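Local structure of metagenomic carboxyl esterase MGS0156 (Uncultured organism, 5D8M) at residues G62-L67 against G293-D298; V181-G186 against A284-G289; P192-F197 against S224-Y229; L248-S253 against L274-V279; D298-A303 against S315-N320. The protein probably hydrolyses carboxylic ester bonds, as a metagenomic carboxyl esterase with an alpha/beta-hydrolase-type core and a predicted membrane-spanning helix in the full-length protein. All blocks are in the same frame, centred on the assembly; numbering follows the deposited sequence.

Interaction 1: residues G62-L67 against G293-D298; sequences GILWRL and GYPNAD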
# COMPACT_ATOMS: atom_id res chain seq x y z
N GLY A 62 8.62 16.53 6.21
CA GLY A 62 7.31 16.50 6.87
C GLY A 62 6.26 15.55 6.29
O GLY A 62 5.65 14.78 7.02
N ILE A 63 6.03 15.60 4.99
CA ILE A 63 5.10 14.66 4.38
C ILE A 63 5.80 13.55 3.60
O ILE A 63 5.35 12.40 3.60
CB ILE A 63 4.07 15.36 3.45
CG1 ILE A 63 4.77 16.22 2.38
CG2 ILE A 63 3.09 16.19 4.30
CD1 ILE A 63 3.83 16.70 1.20
N LEU A 64 6.90 13.89 2.93
CA LEU A 64 7.61 12.96 2.06
C LEU A 64 9.09 13.09 2.25
O LEU A 64 9.64 14.18 2.08
CB LEU A 64 7.27 13.23 0.59
CG LEU A 64 5.82 13.06 0.17
CD1 LEU A 64 5.58 13.78 -1.16
CD2 LEU A 64 5.49 11.55 0.03
N TRP A 65 9.74 11.99 2.61
CA TRP A 65 11.19 12.00 2.84
C TRP A 65 11.91 12.43 1.59
O TRP A 65 11.50 12.08 0.48
CB TRP A 65 11.70 10.61 3.25
CG TRP A 65 11.33 10.23 4.64
CD1 TRP A 65 10.31 9.40 5.01
CD2 TRP A 65 11.96 10.67 5.84
NE1 TRP A 65 10.27 9.29 6.38
CE2 TRP A 65 11.27 10.06 6.92
CE3 TRP A 65 13.04 11.51 6.12
CZ2 TRP A 65 11.64 10.26 8.24
CZ3 TRP A 65 13.40 11.71 7.45
CH2 TRP A 65 12.70 11.09 8.50
N ARG A 66 12.99 13.19 1.78
CA ARG A 66 13.86 13.58 0.69
C ARG A 66 15.03 12.63 0.57
O ARG A 66 16.08 12.90 1.12
CB ARG A 66 14.41 15.00 0.91
CG ARG A 66 13.36 16.08 1.00
CD ARG A 66 13.94 17.36 1.62
NE ARG A 66 14.17 17.19 3.05
CZ ARG A 66 14.65 18.15 3.85
NH1 ARG A 66 14.95 19.34 3.36
NH2 ARG A 66 14.83 17.91 5.15
N LEU A 67 14.86 11.54 -0.17
CA LEU A 67 15.97 10.64 -0.46
C LEU A 67 16.83 11.27 -1.54
O LEU A 67 16.42 12.24 -2.16
CB LEU A 67 15.47 9.25 -0.89
CG LEU A 67 15.41 8.21 0.24
CD1 LEU A 67 14.32 8.53 1.24
CD2 LEU A 67 15.29 6.78 -0.28
N GLY A 293 7.41 8.08 -4.19
CA GLY A 293 8.10 8.61 -3.03
C GLY A 293 7.92 7.85 -1.75
O GLY A 293 7.52 6.66 -1.72
N TYR A 294 8.26 8.53 -0.66
CA TYR A 294 8.37 7.90 0.65
C TYR A 294 7.62 8.69 1.72
O TYR A 294 8.20 9.57 2.34
CB TYR A 294 9.85 7.74 1.04
CG TYR A 294 10.69 6.94 0.05
CD1 TYR A 294 11.25 7.55 -1.07
CD2 TYR A 294 10.90 5.57 0.23
CE1 TYR A 294 12.01 6.83 -1.98
CE2 TYR A 294 11.67 4.83 -0.69
CZ TYR A 294 12.22 5.48 -1.78
OH TYR A 294 12.98 4.80 -2.69
N PRO A 295 6.33 8.39 1.92
CA PRO A 295 5.56 9.03 2.99
C PRO A 295 6.23 8.87 4.33
O PRO A 295 6.65 7.78 4.67
CB PRO A 295 4.24 8.28 2.98
CG PRO A 295 4.11 7.77 1.56
CD PRO A 295 5.52 7.41 1.17
N ASN A 296 6.33 9.97 5.07
CA ASN A 296 6.89 9.98 6.41
C ASN A 296 5.84 9.53 7.42
O ASN A 296 5.16 10.33 8.05
CB ASN A 296 7.41 11.39 6.76
CG ASN A 296 8.27 11.41 8.00
OD1 ASN A 296 8.33 10.41 8.76
ND2 ASN A 296 8.93 12.54 8.25
N ALA A 297 5.70 8.22 7.57
CA ALA A 297 4.56 7.64 8.25
C ALA A 297 4.88 6.17 8.47
O ALA A 297 5.61 5.57 7.66
CB ALA A 297 3.27 7.81 7.38
N ASP A 298 4.29 5.55 9.50
CA ASP A 298 4.52 4.13 9.69
C ASP A 298 3.46 3.37 8.87
O ASP A 298 2.63 3.98 8.20
CB ASP A 298 4.53 3.72 11.19
CG ASP A 298 3.16 3.92 11.90
OD1 ASP A 298 2.09 3.77 11.27
OD2 ASP A 298 3.16 4.16 13.14
O HOH W 1 9.72 11.03 -1.37

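Interaction 2: residues V181-G186 against A284-G289; sequences VVSVAG and AIIPGG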
# COMPACT_ATOMS: atom_id res chain seq x y z
N VAL A 181 -2.35 0.54 -11.15
CA VAL A 181 -2.26 0.06 -9.77
C VAL A 181 -1.31 0.92 -9.00
O VAL A 181 -0.16 1.07 -9.39
CB VAL A 181 -1.74 -1.37 -9.67
CG1 VAL A 181 -1.61 -1.77 -8.18
CG2 VAL A 181 -2.65 -2.33 -10.45
N VAL A 182 -1.78 1.47 -7.88
CA VAL A 182 -0.93 2.21 -6.98
C VAL A 182 -0.75 1.42 -5.71
O VAL A 182 -1.72 1.01 -5.07
CB VAL A 182 -1.55 3.57 -6.62
CG1 VAL A 182 -0.59 4.33 -5.70
CG2 VAL A 182 -1.82 4.36 -7.91
N SER A 183 0.50 1.16 -5.37
CA SER A 183 0.86 0.47 -4.16
C SER A 183 1.22 1.48 -3.06
O SER A 183 2.12 2.31 -3.26
CB SER A 183 2.06 -0.46 -4.46
OG SER A 183 2.38 -1.27 -3.35
N VAL A 184 0.55 1.40 -1.92
CA VAL A 184 0.86 2.21 -0.75
C VAL A 184 1.34 1.31 0.39
O VAL A 184 0.54 0.56 0.97
CB VAL A 184 -0.38 3.03 -0.29
CG1 VAL A 184 -0.02 3.97 0.84
CG2 VAL A 184 -1.00 3.80 -1.50
N ALA A 185 2.63 1.38 0.72
CA ALA A 185 3.25 0.43 1.64
C ALA A 185 2.85 -1.01 1.26
O ALA A 185 2.53 -1.83 2.12
CB ALA A 185 2.85 0.74 3.08
N GLY A 186 2.87 -1.31 -0.03
CA GLY A 186 2.52 -2.63 -0.49
C GLY A 186 3.62 -3.62 -0.23
O GLY A 186 4.80 -3.31 -0.38
N ALA A 284 8.97 -2.71 -1.26
CA ALA A 284 7.64 -2.12 -1.38
C ALA A 284 7.47 -1.35 -2.67
O ALA A 284 6.60 -0.45 -2.78
CB ALA A 284 7.36 -1.19 -0.17
N ILE A 285 8.30 -1.68 -3.65
CA ILE A 285 8.25 -0.98 -4.91
C ILE A 285 8.03 -1.96 -6.06
O ILE A 285 8.81 -2.91 -6.24
CB ILE A 285 9.54 -0.17 -5.12
CG1 ILE A 285 9.65 0.88 -3.99
CG2 ILE A 285 9.52 0.52 -6.51
CD1 ILE A 285 11.01 1.54 -3.87
N ILE A 286 6.96 -1.73 -6.81
CA ILE A 286 6.66 -2.57 -7.97
C ILE A 286 7.68 -2.33 -9.10
O ILE A 286 7.79 -1.22 -9.62
CB ILE A 286 5.23 -2.29 -8.50
CG1 ILE A 286 4.18 -2.51 -7.38
CG2 ILE A 286 4.96 -3.10 -9.79
CD1 ILE A 286 2.70 -2.06 -7.75
N PRO A 287 8.43 -3.39 -9.48
CA PRO A 287 9.45 -3.19 -10.51
C PRO A 287 8.81 -2.83 -11.86
O PRO A 287 7.70 -3.29 -12.15
CB PRO A 287 10.18 -4.54 -10.56
CG PRO A 287 9.22 -5.54 -10.00
CD PRO A 287 8.40 -4.77 -8.96
N GLY A 288 9.49 -1.99 -12.64
CA GLY A 288 8.98 -1.53 -13.92
C GLY A 288 7.93 -0.42 -13.79
O GLY A 288 7.41 0.06 -14.79
N GLY A 289 7.61 -0.03 -12.56
CA GLY A 289 6.65 1.02 -12.33
C GLY A 289 7.23 2.42 -12.14
O GLY A 289 8.36 2.71 -12.55
O HOH W 2 4.21 0.24 -2.03

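Interaction 3: residues P192-F197 against S224-Y229; sequences PLAETF and SLKRAY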
# COMPACT_ATOMS: atom_id res chain seq x y z
N PRO A 192 10.26 -10.19 5.75
CA PRO A 192 10.89 -11.28 6.50
C PRO A 192 10.14 -11.62 7.78
O PRO A 192 10.31 -12.72 8.31
CB PRO A 192 12.30 -10.74 6.80
CG PRO A 192 12.22 -9.27 6.58
CD PRO A 192 11.12 -9.00 5.63
N LEU A 193 9.30 -10.71 8.27
CA LEU A 193 8.53 -10.98 9.48
C LEU A 193 7.56 -12.15 9.27
O LEU A 193 7.22 -12.84 10.22
CB LEU A 193 7.77 -9.74 9.92
CG LEU A 193 8.64 -8.55 10.35
CD1 LEU A 193 7.76 -7.34 10.61
CD2 LEU A 193 9.49 -8.87 11.57
N ALA A 194 7.12 -12.37 8.04
CA ALA A 194 6.21 -13.49 7.79
C ALA A 194 6.87 -14.83 8.13
O ALA A 194 6.20 -15.81 8.45
CB ALA A 194 5.71 -13.48 6.33
N GLU A 195 8.19 -14.88 8.10
CA GLU A 195 8.89 -16.12 8.44
C GLU A 195 9.36 -16.13 9.88
O GLU A 195 9.73 -17.17 10.40
CB GLU A 195 10.08 -16.34 7.51
CG GLU A 195 9.72 -16.74 6.09
CD GLU A 195 9.61 -18.25 5.91
OE1 GLU A 195 9.45 -18.98 6.91
OE2 GLU A 195 9.70 -18.69 4.74
N THR A 196 9.36 -14.98 10.54
CA THR A 196 9.98 -14.85 11.87
C THR A 196 9.28 -15.66 12.96
O THR A 196 9.93 -16.18 13.87
CB THR A 196 10.02 -13.37 12.32
OG1 THR A 196 10.78 -12.62 11.37
CG2 THR A 196 10.66 -13.22 13.67
N PHE A 197 7.96 -15.79 12.89
CA PHE A 197 7.23 -16.41 13.99
C PHE A 197 6.78 -17.85 13.68
O PHE A 197 6.62 -18.23 12.53
CB PHE A 197 6.06 -15.51 14.37
CG PHE A 197 6.49 -14.09 14.64
CD1 PHE A 197 7.20 -13.77 15.80
CD2 PHE A 197 6.23 -13.09 13.72
CE1 PHE A 197 7.63 -12.47 16.04
CE2 PHE A 197 6.65 -11.78 13.96
CZ PHE A 197 7.35 -11.48 15.11
N SER A 224 1.41 -16.01 1.64
CA SER A 224 1.37 -15.04 0.56
C SER A 224 2.35 -13.90 0.78
O SER A 224 2.66 -13.17 -0.15
CB SER A 224 -0.05 -14.49 0.39
OG SER A 224 -0.92 -15.49 -0.05
N LEU A 225 2.80 -13.75 2.03
CA LEU A 225 3.70 -12.66 2.39
C LEU A 225 5.15 -13.09 2.58
O LEU A 225 6.00 -12.28 2.92
CB LEU A 225 3.19 -11.98 3.67
CG LEU A 225 1.86 -11.26 3.42
CD1 LEU A 225 1.24 -10.73 4.73
CD2 LEU A 225 2.12 -10.14 2.41
N LYS A 226 5.45 -14.37 2.37
CA LYS A 226 6.83 -14.84 2.51
C LYS A 226 7.67 -14.34 1.35
O LYS A 226 7.25 -14.38 0.20
CB LYS A 226 6.90 -16.37 2.61
CG LYS A 226 6.32 -16.88 3.92
CD LYS A 226 6.34 -18.38 4.05
CE LYS A 226 5.64 -18.79 5.34
NZ LYS A 226 5.72 -20.25 5.54
N ARG A 227 8.85 -13.85 1.68
CA ARG A 227 9.75 -13.28 0.69
C ARG A 227 10.02 -14.27 -0.46
O ARG A 227 9.93 -13.90 -1.63
CB ARG A 227 11.06 -12.86 1.37
CG ARG A 227 12.15 -12.48 0.41
CD ARG A 227 13.39 -11.98 1.15
NE ARG A 227 13.18 -10.64 1.68
CZ ARG A 227 14.09 -9.95 2.35
NH1 ARG A 227 15.28 -10.50 2.58
NH2 ARG A 227 13.82 -8.73 2.79
N ALA A 228 10.33 -15.52 -0.13
CA ALA A 228 10.58 -16.54 -1.14
C ALA A 228 9.38 -16.67 -2.11
O ALA A 228 9.54 -16.68 -3.32
CB ALA A 228 10.87 -17.88 -0.48
N TYR A 229 8.19 -16.71 -1.56
CA TYR A 229 7.00 -16.82 -2.38
C TYR A 229 6.79 -15.61 -3.29
O TYR A 229 6.54 -15.74 -4.49
CB TYR A 229 5.79 -17.01 -1.48
CG TYR A 229 4.53 -17.35 -2.24
CD1 TYR A 229 4.25 -18.67 -2.58
CD2 TYR A 229 3.63 -16.37 -2.59
CE1 TYR A 229 3.09 -18.99 -3.27
CE2 TYR A 229 2.47 -16.68 -3.26
CZ TYR A 229 2.20 -17.99 -3.60
OH TYR A 229 1.04 -18.29 -4.28
O HOH W 3 10.75 -16.61 2.58

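Interaction 4: residues L248-S253 against L274-V279; sequences LAAFAS and LNDGLV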
# COMPACT_ATOMS: atom_id res chain seq x y z
N LEU A 248 4.38 3.91 -3.50
CA LEU A 248 4.78 4.72 -2.36
C LEU A 248 5.30 3.78 -1.29
O LEU A 248 4.63 2.79 -0.98
CB LEU A 248 3.61 5.54 -1.82
CG LEU A 248 3.15 6.68 -2.73
CD1 LEU A 248 1.68 6.99 -2.42
CD2 LEU A 248 3.99 7.92 -2.48
N ALA A 249 6.49 4.05 -0.77
CA ALA A 249 7.05 3.23 0.29
C ALA A 249 7.23 4.05 1.58
O ALA A 249 8.07 4.95 1.63
CB ALA A 249 8.38 2.61 -0.16
N ALA A 250 6.45 3.74 2.61
CA ALA A 250 6.48 4.53 3.84
C ALA A 250 7.59 4.11 4.80
O ALA A 250 8.01 2.94 4.83
CB ALA A 250 5.14 4.45 4.54
N PHE A 251 8.08 5.10 5.56
CA PHE A 251 8.81 4.84 6.79
C PHE A 251 8.81 6.09 7.63
O PHE A 251 8.68 7.20 7.11
CB PHE A 251 10.25 4.35 6.50
CG PHE A 251 11.14 5.37 5.83
CD1 PHE A 251 11.24 5.44 4.44
CD2 PHE A 251 11.92 6.23 6.59
CE1 PHE A 251 12.09 6.36 3.83
CE2 PHE A 251 12.78 7.14 5.99
CZ PHE A 251 12.86 7.22 4.61
N ALA A 252 8.93 5.91 8.94
CA ALA A 252 9.07 7.01 9.87
C ALA A 252 10.23 6.68 10.80
O ALA A 252 10.69 5.55 10.83
CB ALA A 252 7.78 7.21 10.66
N SER A 253 10.69 7.67 11.56
CA SER A 253 11.71 7.42 12.56
C SER A 253 11.11 6.51 13.60
O SER A 253 9.88 6.36 13.66
CB SER A 253 12.19 8.72 13.20
OG SER A 253 11.12 9.36 13.88
N LEU A 274 15.03 1.97 6.92
CA LEU A 274 13.99 2.55 6.08
C LEU A 274 12.90 1.51 5.94
O LEU A 274 12.82 0.81 4.93
CB LEU A 274 14.51 2.96 4.70
CG LEU A 274 15.20 4.33 4.64
CD1 LEU A 274 16.44 4.39 5.51
CD2 LEU A 274 15.58 4.66 3.20
N ASN A 275 12.09 1.39 6.99
CA ASN A 275 11.00 0.43 7.04
C ASN A 275 9.84 1.05 7.81
O ASN A 275 10.06 1.90 8.68
CB ASN A 275 11.44 -0.88 7.70
CG ASN A 275 11.48 -0.79 9.23
OD1 ASN A 275 10.46 -0.98 9.90
ND2 ASN A 275 12.66 -0.53 9.79
N ASP A 276 8.62 0.62 7.53
CA ASP A 276 7.45 1.26 8.13
C ASP A 276 6.93 0.48 9.34
O ASP A 276 5.84 0.76 9.83
CB ASP A 276 6.33 1.42 7.11
CG ASP A 276 5.78 0.09 6.60
OD1 ASP A 276 6.00 -0.97 7.21
OD2 ASP A 276 5.07 0.11 5.58
N GLY A 277 7.72 -0.48 9.81
CA GLY A 277 7.33 -1.31 10.93
C GLY A 277 7.10 -2.74 10.47
O GLY A 277 7.41 -3.66 11.21
N LEU A 278 6.59 -2.92 9.26
CA LEU A 278 6.22 -4.27 8.79
C LEU A 278 6.82 -4.56 7.41
O LEU A 278 7.12 -5.70 7.10
CB LEU A 278 4.68 -4.45 8.75
CG LEU A 278 3.96 -4.38 10.12
CD1 LEU A 278 2.45 -4.56 9.99
CD2 LEU A 278 4.52 -5.42 11.09
N VAL A 279 7.00 -3.52 6.61
CA VAL A 279 7.56 -3.65 5.26
C VAL A 279 8.81 -2.77 5.10
O VAL A 279 8.77 -1.59 5.42
CB VAL A 279 6.51 -3.26 4.17
CG1 VAL A 279 7.06 -3.51 2.74
CG2 VAL A 279 5.20 -4.02 4.40
O HOH W 4 6.06 0.93 3.06
O HOH W 5 8.47 0.67 3.70
O HOH W 6 8.37 3.36 10.42

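Interaction 5: residues D298-A303 against S315-N320; sequences DHLAVA and SVISKN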
# COMPACT_ATOMS: atom_id res chain seq x y z
N ASP A 298 4.29 5.55 9.50
CA ASP A 298 4.52 4.13 9.69
C ASP A 298 3.46 3.37 8.87
O ASP A 298 2.63 3.98 8.20
CB ASP A 298 4.53 3.72 11.19
CG ASP A 298 3.16 3.92 11.90
OD1 ASP A 298 2.09 3.77 11.27
OD2 ASP A 298 3.16 4.16 13.14
N HIS A 299 3.52 2.05 8.91
CA HIS A 299 2.69 1.20 8.07
C HIS A 299 1.20 1.52 8.14
O HIS A 299 0.51 1.51 7.12
CB HIS A 299 2.92 -0.27 8.46
CG HIS A 299 2.34 -1.24 7.49
ND1 HIS A 299 2.85 -1.41 6.22
CD2 HIS A 299 1.29 -2.10 7.60
CE1 HIS A 299 2.15 -2.35 5.59
NE2 HIS A 299 1.20 -2.77 6.41
N LEU A 300 0.70 1.81 9.34
CA LEU A 300 -0.74 2.05 9.51
C LEU A 300 -1.13 3.50 9.26
O LEU A 300 -2.17 3.79 8.65
CB LEU A 300 -1.16 1.61 10.91
CG LEU A 300 -1.05 0.10 11.10
CD1 LEU A 300 -1.45 -0.25 12.54
CD2 LEU A 300 -1.91 -0.65 10.09
N ALA A 301 -0.27 4.41 9.66
CA ALA A 301 -0.60 5.84 9.50
C ALA A 301 -0.78 6.25 8.04
O ALA A 301 -1.58 7.11 7.72
CB ALA A 301 0.48 6.70 10.16
N VAL A 302 -0.03 5.63 7.14
CA VAL A 302 -0.08 6.07 5.75
C VAL A 302 -1.44 5.77 5.10
O VAL A 302 -1.78 6.39 4.08
CB VAL A 302 1.11 5.42 4.95
CG1 VAL A 302 0.87 3.90 4.73
CG2 VAL A 302 1.34 6.16 3.63
N ALA A 303 -2.27 4.91 5.69
CA ALA A 303 -3.46 4.46 4.96
C ALA A 303 -4.68 4.06 5.79
O ALA A 303 -5.78 4.06 5.26
CB ALA A 303 -3.08 3.29 4.04
N SER A 315 -5.22 3.16 21.21
CA SER A 315 -4.18 3.73 22.04
C SER A 315 -2.78 3.22 21.68
O SER A 315 -1.83 3.99 21.73
CB SER A 315 -4.47 3.44 23.51
OG SER A 315 -5.61 4.17 23.92
N VAL A 316 -2.65 1.95 21.32
CA VAL A 316 -1.33 1.39 21.04
C VAL A 316 -0.88 1.73 19.61
O VAL A 316 0.31 1.72 19.31
CB VAL A 316 -1.29 -0.13 21.28
CG1 VAL A 316 -1.68 -0.42 22.72
CG2 VAL A 316 -2.20 -0.88 20.29
N ILE A 317 -1.83 2.07 18.75
CA ILE A 317 -1.53 2.61 17.43
C ILE A 317 -1.31 4.11 17.63
O ILE A 317 -2.10 4.95 17.17
CB ILE A 317 -2.65 2.27 16.44
CG1 ILE A 317 -2.83 0.74 16.43
CG2 ILE A 317 -2.35 2.80 15.02
CD1 ILE A 317 -4.00 0.24 15.63
N SER A 318 -0.23 4.43 18.33
CA SER A 318 -0.02 5.74 18.95
C SER A 318 0.51 6.83 18.02
O SER A 318 0.59 7.98 18.42
CB SER A 318 0.96 5.59 20.11
OG SER A 318 2.21 5.13 19.61
N LYS A 319 0.87 6.50 16.79
CA LYS A 319 1.39 7.52 15.86
C LYS A 319 0.65 7.46 14.52
O LYS A 319 1.27 7.37 13.47
CB LYS A 319 2.90 7.34 15.66
CG LYS A 319 3.73 7.56 16.95
CD LYS A 319 3.62 9.02 17.41
CE LYS A 319 4.40 9.26 18.70
NZ LYS A 319 4.35 10.69 19.12
N ASN A 320 -0.68 7.52 14.58
CA ASN A 320 -1.54 7.25 13.43
C ASN A 320 -1.84 8.50 12.59
O ASN A 320 -2.47 8.41 11.53
CB ASN A 320 -2.85 6.63 13.91
CG ASN A 320 -3.69 6.05 12.78
OD1 ASN A 320 -4.81 6.50 12.54
ND2 ASN A 320 -3.15 5.08 12.09
O HOH W 7 3.61 7.32 11.83
O HOH W 8 -0.37 4.32 12.83

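Interaction 1: residues G62-L67 against G293-D298
Leu-64 and Pro-295 form a lone antiparallel bridge as a non-hydrogen-bonded pair, with nearly straight bonds from Asn-296 N to Ile-63 O (3.0 Å) and from Trp-65 N to Tyr-294 O (2.9 Å) on its two flanks. Water 1 extends the pairing, donating to Trp-65 O and accepting from Tyr-294 N. Outward from the bridge, the Asn-296 amide slides over one face of the Trp-65 indole, its CG 3.0 Å above the ring plane and towards the rim, the two planes 39° apart. A chi1 of -168° swings the Asn-296 amide away from its own N and across to the indole, while ND2 is held by Asp-61 O. Trp-65 NE1 gives its hydrogen bond to Phe-251 O, and the two aromatic rings stack. Replacing Trp-65 by an alanine would probably leave Phe-251 O without this donor and the Asn-296 amide without the flat surface beneath it. Further on, Leu-67 CD2 sits over a face of the Tyr-294 ring in a CH-pi contact, 3.9 Å from its centroid. The pairing pins the 62-67 loop to the chain leaving strand 290-293, the position from which an alpha/beta-hydrolase fold sends out its histidine loop.

Interaction 2: residues V181-G186 against A284-G289
Gly-186 and Ala-284 bring the two backbones together, CA to CA 5.2 Å, and from there the segments run in opposing directions and spread to 9.3 Å between the CA atoms of Val-181 and Gly-289. This is core packing in an alpha/beta-hydrolase-like parallel sheet: the end of strand 178-184 faces the loop that turns, by a type II beta turn from Ile-286 to Gly-289, into strand 290-293. Strand 244-248 lies between those two strands in the sheet, and its Ser-247 OG bonds Ile-286 N. Ile-286 makes the apolar side-chain contact. Its CG1 stands anti to the carbonyl carbon (chi1 -57°) and the chain continues extended, which carries CD1 to Ser-183 CB at 3.7 Å and, more loosely, to Val-181 CG1 at 4.3 Å. Ile-188 also covers this isoleucine. At the narrow end Ala-284 presses on the Gly-186 carbonyl: its CA makes a CA-H...O contact with Gly-186 O of 3.2 Å, and CB lies nearly as close. Gly-186 has to be small, since a CB would run into Ser-183 OG. Between the backbones, water 2 accepts from Ser-183 OG and Gly-186 N and donates to Ala-284 O at 2.6 Å.

Interaction 3: residues P192-F197 against S224-Y229
Glu-195 bends at its second torsion (chi2 -90°), folding the carboxylate back against Lys-226, whose chain is fully extended beyond CG; the two side chains cross at about a right angle. What touches is the lysine's hydrocarbon: Glu-195 OE2 is 3.4 Å from Lys-226 CD. The charged ends come near without closing a salt bridge, Glu-195 OE1 standing 4.2 Å from Lys-226 NZ, and the ammonium has a long, weak ion pair with Asp-223. With an alanine in place of Lys-226, the Glu-195 carboxylate would probably lose its aliphatic bed and nearby positive charge and be freer to swing. Behind this pair Ala-194 fills the middle, its CB 3.6 Å from Leu-225 O and 4.0 Å from Leu-225 CB. Ala-194 O is buried here and has no partner in the model. On the far flank the Pro-192 ring meets the Arg-227 guanidinium obliquely, CD to NH2 3.9 Å, while that same NH2 is engaged in a salt bridge with Asp-283. Water 3 donates to Glu-195 OE2 and accepts from Ala-228 N. Lys-226 is the N-cap of helix 227-236. The segments therefore meet through carbon packing and water, and the glutamate, linked through water 3 to an N-H of the first turn, puts negative charge near the helix N terminus, which is likely to suit the helix dipole.

Interaction 4: residues L248-S253 against L274-V279
Phe-251 and Leu-274 lie side by side, pointing the same way, and Leu-274 CG sits over one face of the phenyl ring in a CH-pi contact, 3.8 Å from its centroid and only 14° off the ring normal. Two carbonyls fit closely where the backbones come nearest, at Phe-251 and Asp-276: Asn-275 O lies 3.3 Å from Phe-251 CB, and Ala-250 O lies 3.2 Å from Asp-276 CB. Direct polar bonding between the segments is replaced by water. Water 6 accepts from Ala-252 N and donates to Asn-275 O; water 4 accepts from Ala-250 N and lies 2.8 Å from Asp-276 OD2; water 5 lies between Ala-250 O and Val-279 O, though its protons may be shared with other acceptors. One shell out, the 274-279 loop is wound by its own side chains. Asn-275 OD1 takes Gly-277 N in an Asx turn, and Asp-276 OD1 takes two amides at once: Leu-278 N at 2.9 Å, met nearly head-on, and Val-279 N at 2.8 Å from the syn side but well out of the carboxylate plane. CG of Asp-276 lies between its backbone N and carbonyl carbon (chi1 65°), the crowded position, which turns the carboxylate back over these amides. The opposite segment is steadied in turn by backbone bonds from Ala-249 to Gly-293 and from Phe-251 to Pro-295 and Ala-297. Asp-276 OD2 hydrogen-bonds His-299 ND1. An aspartate on a loop, fixed through one oxygen and facing a histidine ND1 with the other, is consistent with the acid-histidine pair of an alpha/beta-hydrolase catalytic triad.

Interaction 5: residues D298-A303 against S315-N320
Leu-300 lays CD1 across the Ile-317 side chain, 4.0 Å from both its CG2 and its CD1, the two side chains crossing at about a right angle. Phe-306 packs on the same isoleucine. Next to this apolar patch Ala-301 CB rests on the opposite backbone, 3.5 Å from Lys-319 O and 3.7 Å from Asn-320 O. Asp-298 holds the 298-303 turn. With CG tucked between backbone N and carbonyl carbon (chi1 65°), its carboxylate folds back over the chain, and OD1 accepts from Ala-301 N at 2.9 Å, nearly in line with the C-O bond, in an Asx motif; a weak bond from Leu-300 N joins it. OD2 is bonded by Ser-258 N. Water 8 donates to Asp-298 OD1 and accepts from Asn-320 ND2, 3.0 Å in each case, and water 7 runs the other way, accepting from Asp-298 N and donating to Lys-319 O. The Asn-320 amide is also gripped at both ends, OD1 by Phe-306 N and ND2 by Met-304 O, which fixes its flip and leaves its N-H well placed for water 8. His-299 belongs to this turn, and its carbonyl accepts from His-157 NE2 at the end of strand 151-157. Direct polar pairing between the segments thus gives way to two ordered waters, and the buried carboxylate, well supplied with N-H and water donors, is likely to be stabilised.

From the N terminus, interaction 1 opens at 62-67 and closes the longest loop, which takes in most of the strands, on the chain leaving strand 290-293. Inside it lies interaction 2, from strand 178-184 to the loop before strand 290-293, and inside that interactions 3 and 4 follow in series: the first joins helices 193-196 and 227-236, the second the loops around helix 262-269. Interaction 5 begins at Asp-298, where interaction 1 ends, and adds the segment after helix 312-316. None cross. Interactions 2, 4 and 5 meet round His-299, and interaction 1 touches interactions 4 and 5 from the side, while interaction 3, centred about 25 Å from the centre of interaction 1, joins the periphery.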